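Long-range contact in hepatocyte growth factor-regulated tyrosine kinase substrate (Drosophila melanogaster, PDB 1DVP), which drives endosomal membrane invagination and multivesicular body formation, promotes degradation of tyrosine-phosphorylated receptors, and binds ubiquitin and phosphatidylinositol: residues R3-S15 / S25-V38. Sequence-based numbering, arbitrary orientation.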
ATOM      1  N   ARG A   3      15.368  30.040 -19.802  1.00 53.03           N
ATOM      2  CA  ARG A   3      15.637  29.300 -21.016  1.00 52.08           C
ATOM      3  C   ARG A   3      15.448  27.816 -20.769  1.00 51.11           C
ATOM      4  O   ARG A   3      14.463  27.244 -21.246  1.00 51.18           O
ATOM      5  CB  ARG A   3      17.041  29.593 -21.532  1.00 52.54           C
ATOM      6  CG  ARG A   3      17.020  30.292 -22.900  1.00 53.04           C
ATOM      7  CD  ARG A   3      16.559  29.335 -24.020  1.00 53.40           C
ATOM      8  NE  ARG A   3      15.516  29.921 -24.862  1.00 53.65           N
ATOM      9  CZ  ARG A   3      15.041  29.366 -25.978  1.00 53.83           C
ATOM     10  NH1 ARG A   3      15.513  28.195 -26.410  1.00 53.88           N
ATOM     11  NH2 ARG A   3      14.082  29.984 -26.672  1.00 53.96           N
ATOM     12  N   SER A   4      16.363  27.195 -20.022  1.00 49.62           N
ATOM     13  CA  SER A   4      16.225  25.776 -19.746  1.00 48.10           C
ATOM     14  C   SER A   4      15.221  25.532 -18.628  1.00 46.99           C
ATOM     15  O   SER A   4      15.131  26.292 -17.657  1.00 46.83           O
ATOM     16  CB  SER A   4      17.562  25.148 -19.370  1.00 48.30           C
ATOM     17  OG  SER A   4      17.885  25.382 -18.010  1.00 48.59           O
ATOM     18  N   SER A   5      14.444  24.472 -18.804  1.00 45.40           N
ATOM     19  CA  SER A   5      13.439  24.049 -17.847  1.00 43.94           C
ATOM     20  C   SER A   5      14.097  23.928 -16.467  1.00 42.99           C
ATOM     21  O   SER A   5      13.531  24.344 -15.471  1.00 42.88           O
ATOM     22  CB  SER A   5      12.846  22.698 -18.300  1.00 44.01           C
ATOM     23  OG  SER A   5      11.995  22.151 -17.320  1.00 43.36           O
ATOM     24  N   PHE A   6      15.291  23.354 -16.422  1.00 41.82           N
ATOM     25  CA  PHE A   6      16.027  23.230 -15.181  1.00 40.77           C
ATOM     26  C   PHE A   6      16.141  24.587 -14.438  1.00 40.19           C
ATOM     27  O   PHE A   6      15.822  24.673 -13.255  1.00 39.88           O
ATOM     28  CB  PHE A   6      17.427  22.672 -15.444  1.00 40.46           C
ATOM     29  CG  PHE A   6      18.373  22.834 -14.289  1.00 40.28           C
ATOM     30  CD1 PHE A   6      18.236  22.067 -13.138  1.00 40.16           C
ATOM     31  CD2 PHE A   6      19.388  23.799 -14.331  1.00 40.35           C
ATOM     32  CE1 PHE A   6      19.081  22.258 -12.052  1.00 40.04           C
ATOM     33  CE2 PHE A   6      20.245  23.997 -13.241  1.00 40.34           C
ATOM     34  CZ  PHE A   6      20.091  23.230 -12.101  1.00 40.10           C
ATOM     35  N   CYS A   7      16.595  25.633 -15.139  1.00 39.44           N
ATOM     36  CA  CYS A   7      16.748  26.927 -14.507  1.00 38.87           C
ATOM     37  C   CYS A   7      15.424  27.473 -13.967  1.00 37.95           C
ATOM     38  O   CYS A   7      15.392  28.073 -12.899  1.00 37.75           O
ATOM     39  CB  CYS A   7      17.448  27.915 -15.459  1.00 39.38           C
ATOM     40  SG  CYS A   7      19.278  27.681 -15.430  1.00 41.51           S
ATOM     41  N   LYS A   8      14.329  27.234 -14.661  1.00 36.67           N
ATOM     42  CA  LYS A   8      13.055  27.720 -14.154  1.00 35.63           C
ATOM     43  C   LYS A   8      12.679  26.945 -12.878  1.00 34.80           C
ATOM     44  O   LYS A   8      12.087  27.496 -11.952  1.00 34.59           O
ATOM     45  CB  LYS A   8      11.950  27.565 -15.212  1.00 35.97           C
ATOM     46  CG  LYS A   8      10.520  27.795 -14.672  1.00 36.44           C
ATOM     47  CD  LYS A   8       9.916  29.139 -15.146  1.00 36.89           C
ATOM     48  CE  LYS A   8       8.674  29.528 -14.347  1.00 36.96           C
ATOM     49  NZ  LYS A   8       7.725  28.380 -14.227  1.00 37.03           N
ATOM     50  N   ASN A   9      13.004  25.657 -12.841  1.00 33.59           N
ATOM     51  CA  ASN A   9      12.685  24.871 -11.663  1.00 32.49           C
ATOM     52  C   ASN A   9      13.579  25.313 -10.493  1.00 31.73           C
ATOM     53  O   ASN A   9      13.128  25.367  -9.371  1.00 31.25           O
ATOM     54  CB  ASN A   9      12.837  23.354 -11.948  1.00 32.29           C
ATOM     55  CG  ASN A   9      11.808  22.820 -12.961  1.00 32.33           C
ATOM     56  OD1 ASN A   9      10.633  23.183 -12.945  1.00 32.25           O
ATOM     57  ND2 ASN A   9      12.265  21.930 -13.843  1.00 32.53           N
ATOM     58  N   LEU A  10      14.842  25.639 -10.754  1.00 31.07           N
ATOM     59  CA  LEU A  10      15.728  26.071  -9.672  1.00 30.78           C
ATOM     60  C   LEU A  10      15.263  27.452  -9.135  1.00 30.72           C
ATOM     61  O   LEU A  10      15.238  27.684  -7.918  1.00 30.34           O
ATOM     62  CB  LEU A  10      17.184  26.125 -10.150  1.00 30.23           C
ATOM     63  CG  LEU A  10      18.297  26.394  -9.132  1.00 30.23           C
ATOM     64  CD1 LEU A  10      18.405  25.234  -8.063  1.00 30.23           C
ATOM     65  CD2 LEU A  10      19.613  26.538  -9.887  1.00 29.72           C
ATOM     66  N   GLU A  11      14.894  28.354 -10.044  1.00 30.77           N
ATOM     67  CA  GLU A  11      14.364  29.654  -9.620  1.00 31.36           C
ATOM     68  C   GLU A  11      13.180  29.390  -8.682  1.00 31.29           C
ATOM     69  O   GLU A  11      13.129  29.905  -7.578  1.00 31.27           O
ATOM     70  CB  GLU A  11      13.855  30.467 -10.816  1.00 31.85           C
ATOM     71  CG  GLU A  11      14.914  31.064 -11.663  1.00 33.02           C
ATOM     72  CD  GLU A  11      15.632  32.224 -11.011  1.00 33.81           C
ATOM     73  OE1 GLU A  11      16.576  32.752 -11.649  1.00 34.40           O
ATOM     74  OE2 GLU A  11      15.274  32.606  -9.881  1.00 34.13           O
ATOM     75  N   ASN A  12      12.233  28.588  -9.149  1.00 31.15           N
ATOM     76  CA  ASN A  12      11.060  28.232  -8.351  1.00 31.47           C
ATOM     77  C   ASN A  12      11.443  27.678  -6.985  1.00 31.39           C
ATOM     78  O   ASN A  12      10.980  28.158  -5.972  1.00 31.15           O
ATOM     79  CB  ASN A  12      10.204  27.178  -9.053  1.00 31.71           C
ATOM     80  CG  ASN A  12       9.325  27.757 -10.167  1.00 31.96           C
ATOM     81  OD1 ASN A  12       9.118  28.963 -10.252  1.00 32.28           O
ATOM     82  ND2 ASN A  12       8.796  26.882 -11.015  1.00 31.87           N
ATOM     83  N   ALA A  13      12.295  26.655  -6.978  1.00 31.63           N
ATOM     84  CA  ALA A  13      12.736  26.002  -5.743  1.00 31.80           C
ATOM     85  C   ALA A  13      13.551  26.892  -4.763  1.00 32.06           C
ATOM     86  O   ALA A  13      13.572  26.653  -3.533  1.00 31.82           O
ATOM     87  CB  ALA A  13      13.524  24.754  -6.105  1.00 31.39           C
ATOM     88  N   THR A  14      14.252  27.894  -5.278  1.00 32.60           N
ATOM     89  CA  THR A  14      15.043  28.740  -4.370  1.00 33.01           C
ATOM     90  C   THR A  14      14.427  30.129  -4.148  1.00 33.49           C
ATOM     91  O   THR A  14      15.057  31.009  -3.559  1.00 33.68           O
ATOM     92  CB  THR A  14      16.442  28.962  -4.895  1.00 33.16           C
ATOM     93  OG1 THR A  14      16.349  29.560  -6.196  1.00 33.13           O
ATOM     94  CG2 THR A  14      17.204  27.654  -4.940  1.00 33.15           C
ATOM     95  N   SER A  15      13.215  30.316  -4.642  1.00 33.67           N
ATOM     96  CA  SER A  15      12.487  31.559  -4.496  1.00 34.32           C
ATOM     97  C   SER A  15      12.269  31.966  -3.027  1.00 34.60           C
ATOM     98  O   SER A  15      11.721  31.200  -2.232  1.00 34.42           O
ATOM     99  CB  SER A  15      11.128  31.412  -5.191  1.00 34.43           C
ATOM    100  OG  SER A  15      10.346  32.575  -4.971  1.00 34.64           O
ATOM    101  N   SER A  25       9.186  21.009  -7.576  1.00 23.16           N
ATOM    102  CA  SER A  25      10.275  21.536  -8.439  1.00 22.56           C
ATOM    103  C   SER A  25      11.594  20.836  -8.109  1.00 22.31           C
ATOM    104  O   SER A  25      12.436  20.597  -8.973  1.00 22.07           O
ATOM    105  CB  SER A  25      10.490  23.062  -8.248  1.00 22.71           C
ATOM    106  OG  SER A  25       9.343  23.825  -8.639  1.00 23.28           O
ATOM    107  N   ILE A  26      11.793  20.516  -6.839  1.00 22.14           N
ATOM    108  CA  ILE A  26      13.025  19.852  -6.466  1.00 21.65           C
ATOM    109  C   ILE A  26      13.109  18.416  -7.066  1.00 21.63           C
ATOM    110  O   ILE A  26      14.186  17.975  -7.528  1.00 21.37           O
ATOM    111  CB  ILE A  26      13.175  19.820  -4.922  1.00 21.98           C
ATOM    112  CG1 ILE A  26      13.442  21.258  -4.406  1.00 21.68           C
ATOM    113  CG2 ILE A  26      14.311  18.901  -4.543  1.00 21.45           C
ATOM    114  CD1 ILE A  26      13.363  21.431  -2.833  1.00 22.47           C
ATOM    115  N   LEU A  27      11.984  17.709  -7.037  1.00 21.32           N
ATOM    116  CA  LEU A  27      11.894  16.372  -7.574  1.00 21.21           C
ATOM    117  C   LEU A  27      12.074  16.452  -9.116  1.00 21.50           C
ATOM    118  O   LEU A  27      12.679  15.561  -9.728  1.00 21.32           O
ATOM    119  CB  LEU A  27      10.548  15.727  -7.150  1.00 20.93           C
ATOM    120  CG  LEU A  27      10.479  15.511  -5.605  1.00 20.83           C
ATOM    121  CD1 LEU A  27       9.172  14.852  -5.202  1.00 20.53           C
ATOM    122  CD2 LEU A  27      11.709  14.670  -5.134  1.00 20.21           C
ATOM    123  N   LEU A  28      11.546  17.515  -9.734  1.00 22.15           N
ATOM    124  CA  LEU A  28      11.725  17.728 -11.191  1.00 22.52           C
ATOM    125  C   LEU A  28      13.243  17.917 -11.496  1.00 22.10           C
ATOM    126  O   LEU A  28      13.760  17.379 -12.491  1.00 22.56           O
ATOM    127  CB  LEU A  28      10.938  18.973 -11.649  1.00 23.15           C
ATOM    128  CG  LEU A  28       9.456  18.819 -12.006  1.00 23.69           C
ATOM    129  CD1 LEU A  28       8.837  20.193 -12.341  1.00 24.32           C
ATOM    130  CD2 LEU A  28       9.327  17.870 -13.296  1.00 24.17           C
ATOM    131  N   ILE A  29      13.946  18.681 -10.661  1.00 21.79           N
ATOM    132  CA  ILE A  29      15.381  18.894 -10.832  1.00 21.81           C
ATOM    133  C   ILE A  29      16.105  17.537 -10.777  1.00 21.94           C
ATOM    134  O   ILE A  29      16.873  17.221 -11.667  1.00 21.93           O
ATOM    135  CB  ILE A  29      15.953  19.906  -9.769  1.00 21.76           C
ATOM    136  CG1 ILE A  29      15.526  21.325 -10.151  1.00 21.44           C
ATOM    137  CG2 ILE A  29      17.532  19.834  -9.706  1.00 21.71           C
ATOM    138  CD1 ILE A  29      15.840  22.359  -9.144  1.00 22.03           C
ATOM    139  N   CYS A  30      15.804  16.710  -9.769  1.00 22.14           N
ATOM    140  CA  CYS A  30      16.445  15.393  -9.673  1.00 22.57           C
ATOM    141  C   CYS A  30      16.214  14.556 -10.928  1.00 23.01           C
ATOM    142  O   CYS A  30      17.145  13.967 -11.444  1.00 22.85           O
ATOM    143  CB  CYS A  30      15.934  14.657  -8.438  1.00 22.56           C
ATOM    144  SG  CYS A  30      16.420  15.519  -6.942  1.00 22.51           S
ATOM    145  N   ASP A  31      14.979  14.486 -11.415  1.00 23.67           N
ATOM    146  CA  ASP A  31      14.692  13.747 -12.653  1.00 24.48           C
ATOM    147  C   ASP A  31      15.471  14.320 -13.863  1.00 25.28           C
ATOM    148  O   ASP A  31      16.037  13.563 -14.673  1.00 24.85           O
ATOM    149  CB  ASP A  31      13.183  13.783 -12.953  1.00 24.16           C
ATOM    150  CG  ASP A  31      12.387  12.797 -12.074  1.00 24.20           C
ATOM    151  OD1 ASP A  31      13.001  11.816 -11.583  1.00 23.51           O
ATOM    152  OD2 ASP A  31      11.174  13.008 -11.904  1.00 23.02           O
ATOM    153  N   GLU A  32      15.489  15.660 -14.001  1.00 26.55           N
ATOM    154  CA  GLU A  32      16.205  16.275 -15.137  1.00 27.44           C
ATOM    155  C   GLU A  32      17.675  15.858 -15.137  1.00 28.05           C
ATOM    156  O   GLU A  32      18.232  15.627 -16.197  1.00 28.26           O
ATOM    157  CB  GLU A  32      16.084  17.818 -15.139  1.00 28.06           C
ATOM    158  CG  GLU A  32      14.627  18.285 -15.200  1.00 28.67           C
ATOM    159  CD  GLU A  32      14.377  19.805 -15.091  1.00 28.96           C
ATOM    160  OE1 GLU A  32      14.645  20.440 -14.034  1.00 28.73           O
ATOM    161  OE2 GLU A  32      13.857  20.354 -16.086  1.00 29.43           O
ATOM    162  N   ILE A  33      18.296  15.722 -13.969  1.00 28.54           N
ATOM    163  CA  ILE A  33      19.696  15.321 -13.929  1.00 29.29           C
ATOM    164  C   ILE A  33      19.827  13.829 -14.257  1.00 29.90           C
ATOM    165  O   ILE A  33      20.657  13.406 -15.091  1.00 29.80           O
ATOM    166  CB  ILE A  33      20.312  15.607 -12.543  1.00 29.08           C
ATOM    167  CG1 ILE A  33      20.306  17.119 -12.284  1.00 29.24           C
ATOM    168  CG2 ILE A  33      21.720  15.028 -12.459  1.00 29.00           C
ATOM    169  CD1 ILE A  33      20.897  17.516 -10.869  1.00 29.20           C
ATOM    170  N   ASN A  34      18.977  13.040 -13.617  1.00 30.39           N
ATOM    171  CA  ASN A  34      18.962  11.595 -13.810  1.00 31.20           C
ATOM    172  C   ASN A  34      18.701  11.242 -15.279  1.00 32.01           C
ATOM    173  O   ASN A  34      19.302  10.319 -15.802  1.00 31.61           O
ATOM    174  CB  ASN A  34      17.900  10.972 -12.894  1.00 30.52           C
ATOM    175  CG  ASN A  34      18.318  10.963 -11.396  1.00 29.99           C
ATOM    176  OD1 ASN A  34      17.467  10.847 -10.527  1.00 29.72           O
ATOM    177  ND2 ASN A  34      19.615  11.070 -11.114  1.00 29.25           N
ATOM    178  N   GLN A  35      17.831  12.003 -15.949  1.00 33.09           N
ATOM    179  CA  GLN A  35      17.527  11.722 -17.352  1.00 34.40           C
ATOM    180  C   GLN A  35      18.461  12.401 -18.380  1.00 34.98           C
ATOM    181  O   GLN A  35      18.248  12.302 -19.574  1.00 35.26           O
ATOM    182  CB  GLN A  35      16.057  12.058 -17.641  1.00 34.63           C
ATOM    183  CG  GLN A  35      15.089  11.053 -16.990  1.00 35.40           C
ATOM    184  CD  GLN A  35      13.602  11.385 -17.191  1.00 35.87           C
ATOM    185  OE1 GLN A  35      13.150  12.505 -16.882  1.00 36.25           O
ATOM    186  NE2 GLN A  35      12.823  10.392 -17.693  1.00 36.07           N
ATOM    187  N   LYS A  36      19.495  13.077 -17.896  1.00 35.86           N
ATOM    188  CA  LYS A  36      20.469  13.784 -18.732  1.00 36.57           C
ATOM    189  C   LYS A  36      19.952  15.047 -19.448  1.00 36.90           C
ATOM    190  O   LYS A  36      20.470  15.431 -20.505  1.00 37.14           O
ATOM    191  CB  LYS A  36      21.065  12.834 -19.776  1.00 36.94           C
ATOM    192  CG  LYS A  36      21.418  11.443 -19.274  1.00 37.53           C
ATOM    193  CD  LYS A  36      22.661  11.437 -18.428  1.00 38.18           C
ATOM    194  CE  LYS A  36      23.368  10.072 -18.523  1.00 38.51           C
ATOM    195  NZ  LYS A  36      22.683   8.980 -17.772  1.00 38.98           N
ATOM    196  N   ASP A  37      18.920  15.687 -18.924  1.00 37.24           N
ATOM    197  CA  ASP A  37      18.448  16.919 -19.555  1.00 37.52           C
ATOM    198  C   ASP A  37      19.500  17.990 -19.249  1.00 37.40           C
ATOM    199  O   ASP A  37      19.722  18.921 -20.010  1.00 37.70           O
ATOM    200  CB  ASP A  37      17.117  17.373 -18.962  1.00 37.58           C
ATOM    201  CG  ASP A  37      15.939  16.605 -19.489  1.00 37.61           C
ATOM    202  OD1 ASP A  37      16.113  15.762 -20.398  1.00 37.83           O
ATOM    203  OD2 ASP A  37      14.818  16.859 -18.982  1.00 37.61           O
ATOM    204  N   VAL A  38      20.149  17.838 -18.107  1.00 37.49           N
ATOM    205  CA  VAL A  38      21.152  18.782 -17.668  1.00 37.47           C
ATOM    206  C   VAL A  38      22.289  18.007 -17.017  1.00 37.45           C
ATOM    207  O   VAL A  38      22.057  17.010 -16.316  1.00 37.45           O
ATOM    208  CB  VAL A  38      20.532  19.819 -16.662  1.00 37.25           C
ATOM    209  CG1 VAL A  38      20.152  19.129 -15.336  1.00 37.21           C
ATOM    210  CG2 VAL A  38      21.504  20.973 -16.431  1.00 37.55           C
TER
HETATM  211  O   HOH W   1       8.780  24.326 -11.381  1.00 36.60           O
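The E32 carboxylate is shared by two donors of the facing helix and shows how a roughly antiparallel helix pair can accommodate a buried, probably charged, carboxylate by giving each oxygen a donor. S5 OG donates to E32 OE2 at 2.9 Å, nearly along the C-O axis, while N9 ND2 gives a 2.8 Å bond to E32 OE1, reaching it from above the carboxylate plane. With CG anti to its carbonyl carbon (chi1 -67°), N9 enters as a knob among S25, L28, I29 and E32. Its other amide atom is satisfied too: a water donates to N9 OD1 at 2.7 Å. The same water donates to S25 OG and accepts from N12 ND2, and S25 OG is also bonded to D22. Apolar contacts flank this polar seam. I29 CG2 meets the F6 ring edge in plane, 3.7 Å from F6 CE1, V38 CG2 lies over one ring face, and A13 CB rests on I26 CG1 at 3.9 Å. F6 and L10 also touch helix 40-51, joining this pair (segment axes crossing at -148°) to the rest of the VHS superhelix. An alanine in place of E32 would probably leave the S5 hydroxyl and N9 ND2 without their shared acceptor. The chemistry implies a division of labour: oriented polar bonds, three groups sharing one water, probably help set how these first two VHS helices face each other, while apolar contacts hold the pair together and carry it into the domain interior.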